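Local coordinates for protein 3-oxosteroid 1-dehydrogenase (Sterolibacterium denitrificans, PDB 7P18) that probably catalyses the FAD-dependent 1,2-dehydrogenation of 3-oxosteroids, giving 3-oxo-Delta(1)-steroids, at residues V98-N102 with A103-L107; F137-A140 with L141-D144. All coordinates share one frame; numbering follows the deposited sequence.

Interaction 1 of 2, residues V98-N102 with A103-L107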
ATOM      1  N   VAL A  98       0.565  15.784   8.951  1.00 21.94           N
ATOM      2  CA  VAL A  98       1.286  16.234   7.732  1.00 24.07           C
ATOM      3  C   VAL A  98       1.895  17.621   7.951  1.00 25.20           C
ATOM      4  O   VAL A  98       3.045  17.856   7.492  1.00 25.43           O
ATOM      5  CB  VAL A  98       0.408  16.148   6.487  1.00 26.31           C
ATOM      6  CG1 VAL A  98       0.994  16.856   5.277  1.00 30.99           C
ATOM      7  CG2 VAL A  98       0.165  14.672   6.179  1.00 30.59           C
ATOM      8  N   GLU A  99       1.184  18.544   8.605  1.00 25.13           N
ATOM      9  CA  GLU A  99       1.787  19.882   8.866  1.00 25.20           C
ATOM     10  C   GLU A  99       3.029  19.726   9.736  1.00 24.00           C
ATOM     11  O   GLU A  99       3.987  20.484   9.516  1.00 26.35           O
ATOM     12  CB  GLU A  99       0.804  20.828   9.560  1.00 25.55           C
ATOM     13  CG  GLU A  99      -0.228  21.375   8.616  1.00 25.45           C
ATOM     14  CD  GLU A  99      -1.138  22.422   9.266  1.00 29.83           C
ATOM     15  OE1 GLU A  99      -0.666  23.170  10.138  1.00 31.64           O
ATOM     16  OE2 GLU A  99      -2.269  22.505   8.849  1.00 28.15           O
ATOM     17  N   TYR A 100       3.005  18.792  10.679  1.00 25.53           N
ATOM     18  CA  TYR A 100       4.119  18.484  11.584  1.00 24.16           C
ATOM     19  C   TYR A 100       5.310  17.997  10.762  1.00 26.42           C
ATOM     20  O   TYR A 100       6.426  18.511  10.986  1.00 25.25           O
ATOM     21  CB  TYR A 100       3.740  17.452  12.653  1.00 23.53           C
ATOM     22  CG  TYR A 100       4.925  16.816  13.340  1.00 24.02           C
ATOM     23  CD1 TYR A 100       5.761  17.534  14.171  1.00 25.34           C
ATOM     24  CD2 TYR A 100       5.246  15.484  13.105  1.00 24.41           C
ATOM     25  CE1 TYR A 100       6.893  16.962  14.749  1.00 23.27           C
ATOM     26  CE2 TYR A 100       6.356  14.894  13.677  1.00 24.82           C
ATOM     27  CZ  TYR A 100       7.177  15.620  14.520  1.00 26.39           C
ATOM     28  OH  TYR A 100       8.261  14.987  15.082  1.00 25.71           O
ATOM     29  N   ILE A 101       5.096  17.038   9.864  1.00 25.92           N
ATOM     30  CA  ILE A 101       6.182  16.580   8.955  1.00 27.04           C
ATOM     31  C   ILE A 101       6.752  17.804   8.224  1.00 27.38           C
ATOM     32  O   ILE A 101       7.986  17.996   8.244  1.00 28.14           O
ATOM     33  CB  ILE A 101       5.698  15.511   7.966  1.00 25.88           C
ATOM     34  CG1 ILE A 101       5.375  14.197   8.676  1.00 27.28           C
ATOM     35  CG2 ILE A 101       6.755  15.347   6.888  1.00 24.87           C
ATOM     36  CD1 ILE A 101       4.838  13.097   7.779  1.00 28.29           C
ATOM     37  N   ASN A 102       5.896  18.580   7.557  1.00 27.11           N
ATOM     38  CA  ASN A 102       6.343  19.646   6.633  1.00 27.14           C
ATOM     39  C   ASN A 102       7.142  20.724   7.395  1.00 27.72           C
ATOM     40  O   ASN A 102       8.119  21.214   6.823  1.00 25.84           O
ATOM     41  CB  ASN A 102       5.187  20.251   5.862  1.00 27.68           C
ATOM     42  CG  ASN A 102       4.669  19.361   4.773  1.00 27.99           C
ATOM     43  OD1 ASN A 102       5.282  18.331   4.470  1.00 29.90           O
ATOM     44  ND2 ASN A 102       3.490  19.707   4.266  1.00 29.49           N
ATOM     45  N   ALA A 103       6.786  21.018   8.640  1.00 27.51           N
ATOM     46  CA  ALA A 103       7.420  22.107   9.428  1.00 29.16           C
ATOM     47  C   ALA A 103       8.703  21.579  10.093  1.00 32.66           C
ATOM     48  O   ALA A 103       9.560  22.387  10.390  1.00 31.58           O
ATOM     49  CB  ALA A 103       6.455  22.671  10.446  1.00 33.91           C
ATOM     50  N   ASN A 104       8.853  20.268  10.319  1.00 26.02           N
ATOM     51  CA  ASN A 104       9.933  19.773  11.210  1.00 28.33           C
ATOM     52  C   ASN A 104      10.865  18.768  10.508  1.00 27.21           C
ATOM     53  O   ASN A 104      11.690  18.189  11.228  1.00 30.31           O
ATOM     54  CB  ASN A 104       9.320  19.210  12.486  1.00 28.14           C
ATOM     55  CG  ASN A 104       8.586  20.286  13.247  1.00 32.10           C
ATOM     56  OD1 ASN A 104       9.226  21.074  13.921  1.00 32.46           O
ATOM     57  ND2 ASN A 104       7.266  20.351  13.127  1.00 27.08           N
ATOM     58  N   MET A 105      10.757  18.602   9.189  1.00 27.43           N
ATOM     59  CA  MET A 105      11.525  17.571   8.440  1.00 28.21           C
ATOM     60  C   MET A 105      11.886  18.097   7.065  1.00 27.03           C
ATOM     61  O   MET A 105      11.166  18.983   6.541  1.00 28.98           O
ATOM     62  CB  MET A 105      10.715  16.276   8.312  1.00 27.48           C
ATOM     63  CG  MET A 105      10.308  15.679   9.671  1.00 26.86           C
ATOM     64  SD  MET A 105       9.541  14.023   9.461  1.00 26.28           S
ATOM     65  CE  MET A 105       9.064  13.648  11.133  1.00 26.80           C
ATOM     66  N   THR A 106      12.951  17.541   6.466  1.00 26.42           N
ATOM     67  CA  THR A 106      13.327  17.808   5.064  1.00 26.03           C
ATOM     68  C   THR A 106      12.268  17.188   4.155  1.00 26.19           C
ATOM     69  O   THR A 106      11.918  17.784   3.111  1.00 26.72           O
ATOM     70  CB  THR A 106      14.771  17.357   4.766  1.00 29.10           C
ATOM     71  OG1 THR A 106      15.599  18.105   5.647  1.00 30.87           O
ATOM     72  CG2 THR A 106      15.218  17.660   3.360  1.00 30.26           C
ATOM     73  N   LEU A 107      11.754  16.030   4.545  1.00 26.57           N
ATOM     74  CA  LEU A 107      10.596  15.372   3.868  1.00 25.95           C
ATOM     75  C   LEU A 107       9.438  16.386   3.759  1.00 25.00           C
ATOM     76  O   LEU A 107       9.172  17.044   4.766  1.00 25.73           O
ATOM     77  CB  LEU A 107      10.206  14.164   4.711  1.00 23.99           C
ATOM     78  CG  LEU A 107       8.988  13.378   4.262  1.00 25.84           C
ATOM     79  CD1 LEU A 107       9.218  12.790   2.876  1.00 29.07           C
ATOM     80  CD2 LEU A 107       8.704  12.291   5.296  1.00 25.10           C
TER

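Interaction 2 of 2, residues F137-A140 with L141-D144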
ATOM      1  N   PHE A 137      13.182  13.030  -2.433  1.00 31.25           N
ATOM      2  CA  PHE A 137      14.065  13.192  -1.268  1.00 30.06           C
ATOM      3  C   PHE A 137      15.503  12.823  -1.686  1.00 34.47           C
ATOM      4  O   PHE A 137      15.716  11.822  -2.434  1.00 30.32           O
ATOM      5  CB  PHE A 137      13.571  12.327  -0.105  1.00 28.38           C
ATOM      6  CG  PHE A 137      14.345  12.566   1.153  1.00 29.61           C
ATOM      7  CD1 PHE A 137      13.994  13.583   2.004  1.00 28.43           C
ATOM      8  CD2 PHE A 137      15.460  11.807   1.456  1.00 31.94           C
ATOM      9  CE1 PHE A 137      14.733  13.835   3.144  1.00 28.77           C
ATOM     10  CE2 PHE A 137      16.212  12.069   2.580  1.00 28.52           C
ATOM     11  CZ  PHE A 137      15.832  13.077   3.435  1.00 32.90           C
ATOM     12  N   ASP A 138      16.454  13.588  -1.154  1.00 31.76           N
ATOM     13  CA  ASP A 138      17.915  13.472  -1.408  1.00 32.55           C
ATOM     14  C   ASP A 138      18.531  12.454  -0.453  1.00 28.86           C
ATOM     15  O   ASP A 138      18.810  12.828   0.688  1.00 32.79           O
ATOM     16  CB  ASP A 138      18.572  14.838  -1.210  1.00 34.86           C
ATOM     17  CG  ASP A 138      20.044  14.879  -1.587  1.00 43.31           C
ATOM     18  OD1 ASP A 138      20.547  13.876  -2.163  1.00 34.19           O
ATOM     19  OD2 ASP A 138      20.635  15.929  -1.331  1.00 39.86           O
ATOM     20  N   ALA A 139      18.702  11.203  -0.904  1.00 30.49           N
ATOM     21  CA  ALA A 139      19.319  10.101  -0.123  1.00 32.76           C
ATOM     22  C   ALA A 139      20.749  10.438   0.328  1.00 33.32           C
ATOM     23  O   ALA A 139      21.211   9.842   1.350  1.00 34.09           O
ATOM     24  CB  ALA A 139      19.302   8.843  -0.951  1.00 34.69           C
ATOM     25  N   ALA A 140      21.453  11.354  -0.348  1.00 34.43           N
ATOM     26  CA  ALA A 140      22.809  11.771   0.097  1.00 34.92           C
ATOM     27  C   ALA A 140      22.727  12.286   1.530  1.00 36.50           C
ATOM     28  O   ALA A 140      23.684  12.067   2.291  1.00 36.20           O
ATOM     29  CB  ALA A 140      23.411  12.806  -0.832  1.00 38.63           C
ATOM     30  N   LEU A 141      21.588  12.873   1.943  1.00 34.11           N
ATOM     31  CA  LEU A 141      21.436  13.401   3.335  1.00 33.28           C
ATOM     32  C   LEU A 141      21.493  12.264   4.355  1.00 31.99           C
ATOM     33  O   LEU A 141      21.721  12.540   5.551  1.00 35.83           O
ATOM     34  CB  LEU A 141      20.125  14.185   3.468  1.00 36.77           C
ATOM     35  CG  LEU A 141      19.952  15.389   2.543  1.00 36.07           C
ATOM     36  CD1 LEU A 141      18.523  15.922   2.630  1.00 39.27           C
ATOM     37  CD2 LEU A 141      20.928  16.500   2.884  1.00 37.51           C
ATOM     38  N   LEU A 142      21.322  11.006   3.936  1.00 33.49           N
ATOM     39  CA  LEU A 142      21.397   9.857   4.869  1.00 35.33           C
ATOM     40  C   LEU A 142      22.851   9.451   5.189  1.00 36.43           C
ATOM     41  O   LEU A 142      23.027   8.655   6.138  1.00 32.25           O
ATOM     42  CB  LEU A 142      20.642   8.682   4.252  1.00 36.56           C
ATOM     43  CG  LEU A 142      19.135   8.907   4.114  1.00 32.98           C
ATOM     44  CD1 LEU A 142      18.547   7.814   3.253  1.00 32.38           C
ATOM     45  CD2 LEU A 142      18.485   8.960   5.492  1.00 34.82           C
ATOM     46  N   GLY A 143      23.838   9.922   4.424  1.00 38.43           N
ATOM     47  CA  GLY A 143      25.211   9.379   4.494  1.00 38.14           C
ATOM     48  C   GLY A 143      25.186   7.856   4.416  1.00 35.62           C
ATOM     49  O   GLY A 143      24.439   7.302   3.567  1.00 35.84           O
ATOM     50  N   ASP A 144      25.910   7.188   5.318  1.00 39.08           N
ATOM     51  CA  ASP A 144      26.118   5.720   5.263  1.00 40.36           C
ATOM     52  C   ASP A 144      24.802   4.976   5.555  1.00 38.88           C
ATOM     53  O   ASP A 144      24.717   3.801   5.173  1.00 36.95           O
ATOM     54  CB  ASP A 144      27.240   5.285   6.203  1.00 48.03           C
ATOM     55  CG  ASP A 144      28.606   5.789   5.775  1.00 48.22           C
ATOM     56  OD1 ASP A 144      28.867   5.869   4.559  1.00 51.61           O
ATOM     57  OD2 ASP A 144      29.387   6.109   6.669  1.00 59.65           O
TER
HETATM   58  O   HOH W   1      24.029   8.591   1.226  1.00 37.23           O

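Interaction 1 of 2, residues V98-N102 with A103-L107
I101 lies against two residues of the chain that follows it, M105 and L107. Its CG2 methyl does the touching. CG2 is anti to the backbone N, which puts it beside the carbonyl, on the side of M105 and L107. It packs 4.0 Å from both M105 SD and L107 CD2; it also lies 3.6 Å from L107 O. The M105 chain is extended beyond CG, and its CE methyl comes to 3.9 Å from Y100 CE2, obliquely to the ring. These contacts form at the C-terminal end of helix 84-104, where M105 is the first residue to leave helical geometry. A103 N still makes the i to i-4 bond to E99 O. N104 N instead bonds to I101 O (3.2 Å), and only weakly to Y100 O. The side chain of N104 makes the straighter bond to Y100 O: ND2 donates over 2.9 Å at 157°, in the carbonyl plane and on a lone pair. The same ND2 is 3.4 Å from Y100 CD1, with the amide and ring planes 33° apart. At the far end of the ring, Y100 OH bonds to D28. R25 makes a cation-pi contact with the ring.

Interaction 2 of 2, residues F137-A140 with L141-D144
A short 3-10 turn, opened by an Asx turn at D138, carries the chain out of strand 131-138. L141 N bonds to D138 O (3.0 Å), L142 N to A139 O (2.8 Å) and G143 N to A140 O (3.0 Å). These are successive i to i-3 bonds, the 3-10 pattern. The D138 carboxylate closes the Asx turn: A140 N reaches OD1 over 3.2 Å, from above the carboxylate plane. D138 CG is anti to the backbone N (chi1 -174°), which carries OD1 forward to A140 N. OD1 also forms a salt bridge with R204. With an alanine in place of D138 the carboxylate is gone; A140 N would probably lose its acceptor, R204 its salt-bridge partner, and the first turn is likely to be held less firmly. L141 lies across the D138 side chain at about a right angle, with CG 4.0 Å from OD2. Its CD1 methyl meets F137 CZ, also at 4.0 Å, obliquely to the ring. L142 and F137 are buried against helix 208-222, both touching A214. G143 has positive phi (49°), a conformation easily adopted by a residue without a side chain. One water donates to both A139 O and G143 O, the latter at 2.7 Å.

In the fold
Interaction 1 lies at the C-terminal end of helix 84-104, and interaction 2 where strand 131-138 passes into a 3-10 segment. Their centres are about 17 Å apart, yet they touch. T106 CG2 packs on L141 CD1 at 3.8 Å and on F137 CE1 at 3.9 Å. Helix 208-222 joins them further: M105 and L107 of interaction 1 and F137 and L142 of interaction 2 all rest on it. Interaction 1 is nearer the cofactor. The L107 side chain is about 13 Å from the bound FAD, and that of I101 about 9 Å from the side chain of L543, which binds FAD. Interaction 2 is remote from the cofactor and steroid sites. Neither interaction includes a residue of the steroid pocket.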